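Local atomic coordinates of acinetobacter secreted protease CpaA (Acinetobacter nosocomialis M2, PDB entry 6O38), a protein that is a secreted zinc metalloprotease, probably exported by type II secretion and held here in complex with its chaperone CpaB. Residues I424-P429 and D443-E449; I437-D442 and Y480-A485. One frame throughout, in Å; residues are numbered along the deposited sequence.

Overall arrangement
Interactions 1 and 2 sit about 11 Å apart, centre to centre, in the reprolysin-like metalloprotease region of the chain. Their segments alternate along the sequence: 424-429 leaves strand 416-425; 437-442 starts on helix 433-439; 443-449 opens helix 444-452; and 480-485 runs into strand 483-487. The chain passes directly from Asp442 to Asp443, from one contact to the other, and Gln447 NE2 probably bonds to Gly440 O between them. Interaction 1 seats helix 444-452 against the end of strand 416-425 and the loop after it, whereas interaction 2 holds the preceding helix against strand 483-487. Together they pack two successive helices onto these elements, with the chaperone CpaB touching interaction 2.

Interaction 1 (I424-P429 and D443-E449); sequences ITYKIP and DTTVQNE
The carboxylate of Asp443 is gripped from two directions: Tyr426 OH donates to Asp443 OD2 at 2.9 Å, and the backbone Thr445 N donates to Asp443 OD1 at 2.8 Å. The second is a capping bond, with Asp443 as the N-cap of helix 444-452, where a short acidic side chain can curl back onto a backbone amide at the helix start. Its CG lies opposite the backbone N (chi1 -171°), which carries the carboxylate out to the tyrosine while OD1 still reaches that amide. Tyr426 uses the syn lone pair of OD2, and ring and carboxylate stand nearly perpendicular, 85° apart, with OD2 near the ring plane at its edge. With both oxygens engaged, the carboxylate's rotation should be restricted.

Tyrosine suits its place because its hydroxyl reaches the cap while its ring serves as a packing surface. Thr445 CG2 lies over one face in a CH-pi contact, 3.8 Å from the ring centroid, and the branched Val446 brings CG1 to within 3.8 Å of Tyr426 CD2. Beyond the ring, Pro429 CD sits beside Asp443 OD2.

One helical turn further on, the side chains of Ile424 and Glu449 run antiparallel alongside one another, so the aliphatic part of the glutamate covers the isoleucine while its carboxylate turns to a salt bridge with Arg452. Strand 367-381 bonds through its backbone to Ile424 and Tyr426 on the 424-429 side of the contact. The closest approach of the Ile424-Glu449 pair is CG2 to CG, 3.6 Å.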
loop_
_atom_site.group_PDB
_atom_site.type_symbol
_atom_site.label_atom_id
_atom_site.label_comp_id
_atom_site.label_asym_id
_atom_site.label_seq_id
_atom_site.Cartn_x
_atom_site.Cartn_y
_atom_site.Cartn_z
ATOM N N ILE A 424 4.708 0.912 30.233
ATOM C CA ILE A 424 5.259 1.586 31.399
ATOM C C ILE A 424 5.919 2.882 30.955
ATOM O O ILE A 424 6.469 2.980 29.852
ATOM C CB ILE A 424 6.263 0.704 32.178
ATOM C CG1 ILE A 424 7.500 0.404 31.328
ATOM C CG2 ILE A 424 5.597 -0.580 32.642
ATOM C CD1 ILE A 424 8.595 -0.321 32.081
ATOM N N THR A 425 5.847 3.887 31.821
ATOM C CA THR A 425 6.526 5.158 31.613
ATOM C C THR A 425 7.800 5.163 32.447
ATOM O O THR A 425 7.740 5.066 33.678
ATOM C CB THR A 425 5.626 6.333 31.998
ATOM O OG1 THR A 425 4.620 6.517 30.994
ATOM C CG2 THR A 425 6.446 7.609 32.142
ATOM N N TYR A 426 8.946 5.270 31.779
ATOM C CA TYR A 426 10.224 5.146 32.464
ATOM C C TYR A 426 11.337 5.659 31.563
ATOM O O TYR A 426 11.292 5.471 30.344
ATOM C CB TYR A 426 10.497 3.690 32.860
ATOM C CG TYR A 426 11.824 3.490 33.550
ATOM C CD1 TYR A 426 12.000 3.855 34.878
ATOM C CD2 TYR A 426 12.904 2.948 32.869
ATOM C CE1 TYR A 426 13.215 3.677 35.511
ATOM C CE2 TYR A 426 14.118 2.769 33.491
ATOM C CZ TYR A 426 14.271 3.133 34.812
ATOM O OH TYR A 426 15.485 2.953 35.434
ATOM N N LYS A 427 12.327 6.304 32.173
ATOM C CA LYS A 427 13.505 6.804 31.474
ATOM C C LYS A 427 14.678 5.871 31.746
ATOM O O LYS A 427 15.123 5.745 32.892
ATOM C CB LYS A 427 13.834 8.229 31.920
ATOM C CG LYS A 427 15.245 8.690 31.580
ATOM C CD LYS A 427 15.319 9.320 30.201
ATOM C CE LYS A 427 16.701 9.900 29.937
ATOM N NZ LYS A 427 17.674 8.857 29.508
ATOM N N ILE A 428 15.167 5.216 30.703
ATOM C CA ILE A 428 16.362 4.377 30.847
ATOM C C ILE A 428 17.575 5.276 31.059
ATOM O O ILE A 428 17.787 6.217 30.272
ATOM C CB ILE A 428 16.542 3.488 29.615
ATOM C CG1 ILE A 428 15.305 2.613 29.401
ATOM C CG2 ILE A 428 17.789 2.627 29.758
ATOM C CD1 ILE A 428 15.448 1.624 28.262
ATOM N N PRO A 429 18.390 5.044 32.091
ATOM C CA PRO A 429 19.534 5.935 32.332
ATOM C C PRO A 429 20.597 5.798 31.255
ATOM O O PRO A 429 21.346 4.816 31.229
ATOM C CB PRO A 429 20.059 5.479 33.700
ATOM C CG PRO A 429 18.940 4.689 34.313
ATOM C CD PRO A 429 18.216 4.058 33.168
ATOM N N ASP A 443 18.516 -3.102 33.204
ATOM C CA ASP A 443 17.738 -2.177 34.016
ATOM C C ASP A 443 16.715 -2.930 34.855
ATOM O O ASP A 443 15.895 -3.684 34.324
ATOM C CB ASP A 443 17.052 -1.156 33.107
ATOM C CG ASP A 443 16.393 -0.024 33.876
ATOM O OD1 ASP A 443 15.660 -0.283 34.855
ATOM O OD2 ASP A 443 16.629 1.143 33.502
ATOM N N THR A 444 16.765 -2.712 36.170
ATOM C CA THR A 444 15.936 -3.490 37.085
ATOM C C THR A 444 14.459 -3.161 36.907
ATOM O O THR A 444 13.604 -4.048 37.009
ATOM C CB THR A 444 16.378 -3.235 38.526
ATOM O OG1 THR A 444 17.801 -3.374 38.622
ATOM C CG2 THR A 444 15.724 -4.223 39.472
ATOM N N THR A 445 14.141 -1.894 36.635
ATOM C CA THR A 445 12.746 -1.486 36.505
ATOM C C THR A 445 12.083 -2.151 35.303
ATOM O O THR A 445 10.975 -2.691 35.413
ATOM C CB THR A 445 12.653 0.037 36.395
ATOM O OG1 THR A 445 12.980 0.630 37.658
ATOM C CG2 THR A 445 11.247 0.462 35.993
ATOM N N VAL A 446 12.749 -2.131 34.148
ATOM C CA VAL A 446 12.139 -2.692 32.947
ATOM C C VAL A 446 12.207 -4.218 32.939
ATOM O O VAL A 446 11.317 -4.874 32.386
ATOM C CB VAL A 446 12.779 -2.082 31.683
ATOM C CG1 VAL A 446 13.310 -0.685 31.975
ATOM C CG2 VAL A 446 13.875 -2.977 31.116
ATOM N N GLN A 447 13.241 -4.812 33.542
ATOM C CA GLN A 447 13.363 -6.266 33.513
ATOM C C GLN A 447 12.461 -6.943 34.538
ATOM O O GLN A 447 11.984 -8.055 34.290
ATOM C CB GLN A 447 14.820 -6.684 33.725
ATOM C CG GLN A 447 15.741 -6.310 32.568
ATOM C CD GLN A 447 15.355 -6.984 31.261
ATOM O OE1 GLN A 447 14.803 -8.084 31.252
ATOM N NE2 GLN A 447 15.644 -6.319 30.147
ATOM N N ASN A 448 12.220 -6.304 35.685
ATOM C CA ASN A 448 11.234 -6.838 36.619
ATOM C C ASN A 448 9.834 -6.786 36.022
ATOM O O ASN A 448 9.069 -7.752 36.131
ATOM C CB ASN A 448 11.271 -6.073 37.942
ATOM C CG ASN A 448 12.533 -6.336 38.734
ATOM O OD1 ASN A 448 13.255 -7.300 38.479
ATOM N ND2 ASN A 448 12.794 -5.489 39.722
ATOM N N GLU A 449 9.481 -5.665 35.390
ATOM C CA GLU A 449 8.187 -5.569 34.725
ATOM C C GLU A 449 8.092 -6.538 33.555
ATOM O O GLU A 449 7.013 -7.077 33.284
ATOM C CB GLU A 449 7.945 -4.135 34.254
ATOM C CG GLU A 449 6.583 -3.908 33.616
ATOM C CD GLU A 449 5.436 -4.078 34.596
ATOM O OE1 GLU A 449 5.664 -3.942 35.818
ATOM O OE2 GLU A 449 4.301 -4.347 34.147
#

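Interaction 2 (I437-D442 and Y480-A485); sequences ISTGRD and YNMIGA. With SO4 (sulfate ion), chain N.
The backbones approach at two places, with CA atoms 6.6 Å apart at Ile437 and Gly484 and 6.4 Å apart at Arg441 and Tyr480. Ile437 CD1 reaches Ile483 CG1 at 3.6 Å and also lies on the Gly484 backbone and on Ala485 CB, a small side chain pointing toward the helix. With no side chain on Gly440, Ile483 CD1 can rest directly against its CA and C, 3.9 Å from Gly440 C.

Arg441 carries the polar half. Its chain, extended at chi2, bends at chi3 (-57°), turning the guanidinium across Tyr480, whose CE2 lies over one guanidinium face while Arg441 CB covers the ring. NH1 bonds to Asn481 OD1 at 2.7 Å; that oxygen lies 25° out of the guanidinium plane. NE returns to Ser438 O, which also accepts from Arg441 N. NH1 and NH2 hold a sulfate ion, probably from the crystallisation liquor, at the guanidinium edge; the NH1 bond to O2 is 2.8 Å. Tyr480 OH donates to Asp442 OD1 at 2.6 Å.

On the CpaB chain, Leu173 packs on Ile437 and His175 on Asn481. About 11 Å from the side-chain position of Gly484 lies the zinc of the reprolysin-like fold, bound by His498, His502 and His508, which fit the metzincin HExxHxxGxxH site.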
loop_
_atom_site.group_PDB
_atom_site.type_symbol
_atom_site.label_atom_id
_atom_site.label_comp_id
_atom_site.label_asym_id
_atom_site.label_seq_id
_atom_site.Cartn_x
_atom_site.Cartn_y
_atom_site.Cartn_z
ATOM N N ILE A 437 20.011 1.069 24.617
ATOM C CA ILE A 437 19.746 -0.299 24.186
ATOM C C ILE A 437 20.631 -1.284 24.941
ATOM O O ILE A 437 20.277 -2.460 25.088
ATOM C CB ILE A 437 19.920 -0.422 22.660
ATOM C CG1 ILE A 437 19.039 -1.546 22.110
ATOM C CG2 ILE A 437 21.379 -0.646 22.288
ATOM C CD1 ILE A 437 17.564 -1.265 22.247
ATOM N N SER A 438 21.789 -0.831 25.426
ATOM C CA SER A 438 22.679 -1.694 26.193
ATOM C C SER A 438 22.204 -1.837 27.635
ATOM O O SER A 438 21.912 -2.944 28.098
ATOM C CB SER A 438 24.108 -1.145 26.146
ATOM O OG SER A 438 24.797 -1.615 25.002
ATOM N N THR A 439 22.118 -0.717 28.359
ATOM C CA THR A 439 21.766 -0.761 29.773
ATOM C C THR A 439 20.323 -1.193 30.006
ATOM O O THR A 439 20.004 -1.671 31.099
ATOM C CB THR A 439 22.008 0.604 30.420
ATOM O OG1 THR A 439 20.987 1.520 30.005
ATOM C CG2 THR A 439 23.369 1.150 30.013
ATOM N N GLY A 440 19.447 -1.028 29.013
ATOM C CA GLY A 440 18.075 -1.488 29.146
ATOM C C GLY A 440 17.946 -2.984 29.349
ATOM O O GLY A 440 16.921 -3.446 29.863
ATOM N N ARG A 441 18.966 -3.753 28.961
ATOM C CA ARG A 441 18.925 -5.199 29.142
ATOM C C ARG A 441 19.096 -5.589 30.604
ATOM O O ARG A 441 18.641 -6.662 31.016
ATOM C CB ARG A 441 20.010 -5.857 28.289
ATOM C CG ARG A 441 19.976 -5.449 26.827
ATOM C CD ARG A 441 21.198 -5.967 26.089
ATOM N NE ARG A 441 22.439 -5.499 26.703
ATOM C CZ ARG A 441 23.651 -5.738 26.215
ATOM N NH1 ARG A 441 23.793 -6.445 25.102
ATOM N NH2 ARG A 441 24.724 -5.271 26.839
ATOM N N ASP A 442 19.742 -4.734 31.396
ATOM C CA ASP A 442 20.005 -5.002 32.801
ATOM C C ASP A 442 19.193 -4.120 33.735
ATOM O O ASP A 442 19.196 -4.364 34.947
ATOM C CB ASP A 442 21.498 -4.817 33.111
ATOM C CG ASP A 442 22.392 -5.547 32.132
ATOM O OD1 ASP A 442 22.310 -6.791 32.066
ATOM O OD2 ASP A 442 23.177 -4.877 31.428
ATOM N N TYR A 480 18.319 -12.348 26.418
ATOM C CA TYR A 480 18.973 -11.235 27.095
ATOM C C TYR A 480 19.033 -9.987 26.222
ATOM O O TYR A 480 18.954 -8.867 26.740
ATOM C CB TYR A 480 20.380 -11.644 27.528
ATOM C CG TYR A 480 21.190 -10.514 28.119
ATOM C CD1 TYR A 480 20.915 -10.027 29.390
ATOM C CD2 TYR A 480 22.230 -9.934 27.404
ATOM C CE1 TYR A 480 21.652 -8.993 29.932
ATOM C CE2 TYR A 480 22.973 -8.898 27.939
ATOM C CZ TYR A 480 22.680 -8.433 29.203
ATOM O OH TYR A 480 23.418 -7.402 29.739
ATOM N N ASN A 481 19.165 -10.151 24.906
ATOM C CA ASN A 481 19.339 -9.030 23.993
ATOM C C ASN A 481 18.051 -8.638 23.279
ATOM O O ASN A 481 18.086 -7.785 22.387
ATOM C CB ASN A 481 20.421 -9.353 22.960
ATOM C CG ASN A 481 21.812 -9.368 23.559
ATOM O OD1 ASN A 481 22.211 -8.435 24.255
ATOM N ND2 ASN A 481 22.562 -10.430 23.287
HETATM N N MSE A 482 16.922 -9.229 23.652
HETATM C CA MSE A 482 15.662 -8.947 22.976
HETATM C C MSE A 482 15.133 -7.571 23.366
HETATM O O MSE A 482 14.248 -7.454 24.213
HETATM C CB MSE A 482 14.627 -10.027 23.300
HETATM C CG MSE A 482 13.378 -9.967 22.438
HETATM SE SE MSE A 482 13.754 -10.295 20.555
HETATM C CE MSE A 482 12.027 -9.775 19.812
ATOM N N ILE A 483 15.685 -6.530 22.747
ATOM C CA ILE A 483 15.290 -5.156 23.044
ATOM C C ILE A 483 15.498 -4.308 21.796
ATOM O O ILE A 483 16.459 -4.505 21.046
ATOM C CB ILE A 483 16.074 -4.596 24.254
ATOM C CG1 ILE A 483 15.601 -3.183 24.604
ATOM C CG2 ILE A 483 17.573 -4.619 23.992
ATOM C CD1 ILE A 483 16.195 -2.641 25.885
ATOM N N GLY A 484 14.578 -3.372 21.569
ATOM C CA GLY A 484 14.685 -2.453 20.455
ATOM C C GLY A 484 14.245 -1.066 20.878
ATOM O O GLY A 484 13.522 -0.896 21.863
ATOM N N ALA A 485 14.704 -0.068 20.126
ATOM C CA ALA A 485 14.423 1.312 20.494
ATOM C C ALA A 485 14.448 2.211 19.267
ATOM O O ALA A 485 15.184 1.964 18.308
ATOM C CB ALA A 485 15.423 1.825 21.537
HETATM S S SO4 N . 27.676 -6.073 24.824
HETATM O O1 SO4 N . 28.547 -6.485 25.921
HETATM O O2 SO4 N . 26.556 -7.005 24.717
HETATM O O3 SO4 N . 27.167 -4.729 25.085
HETATM O O4 SO4 N . 28.433 -6.075 23.575
#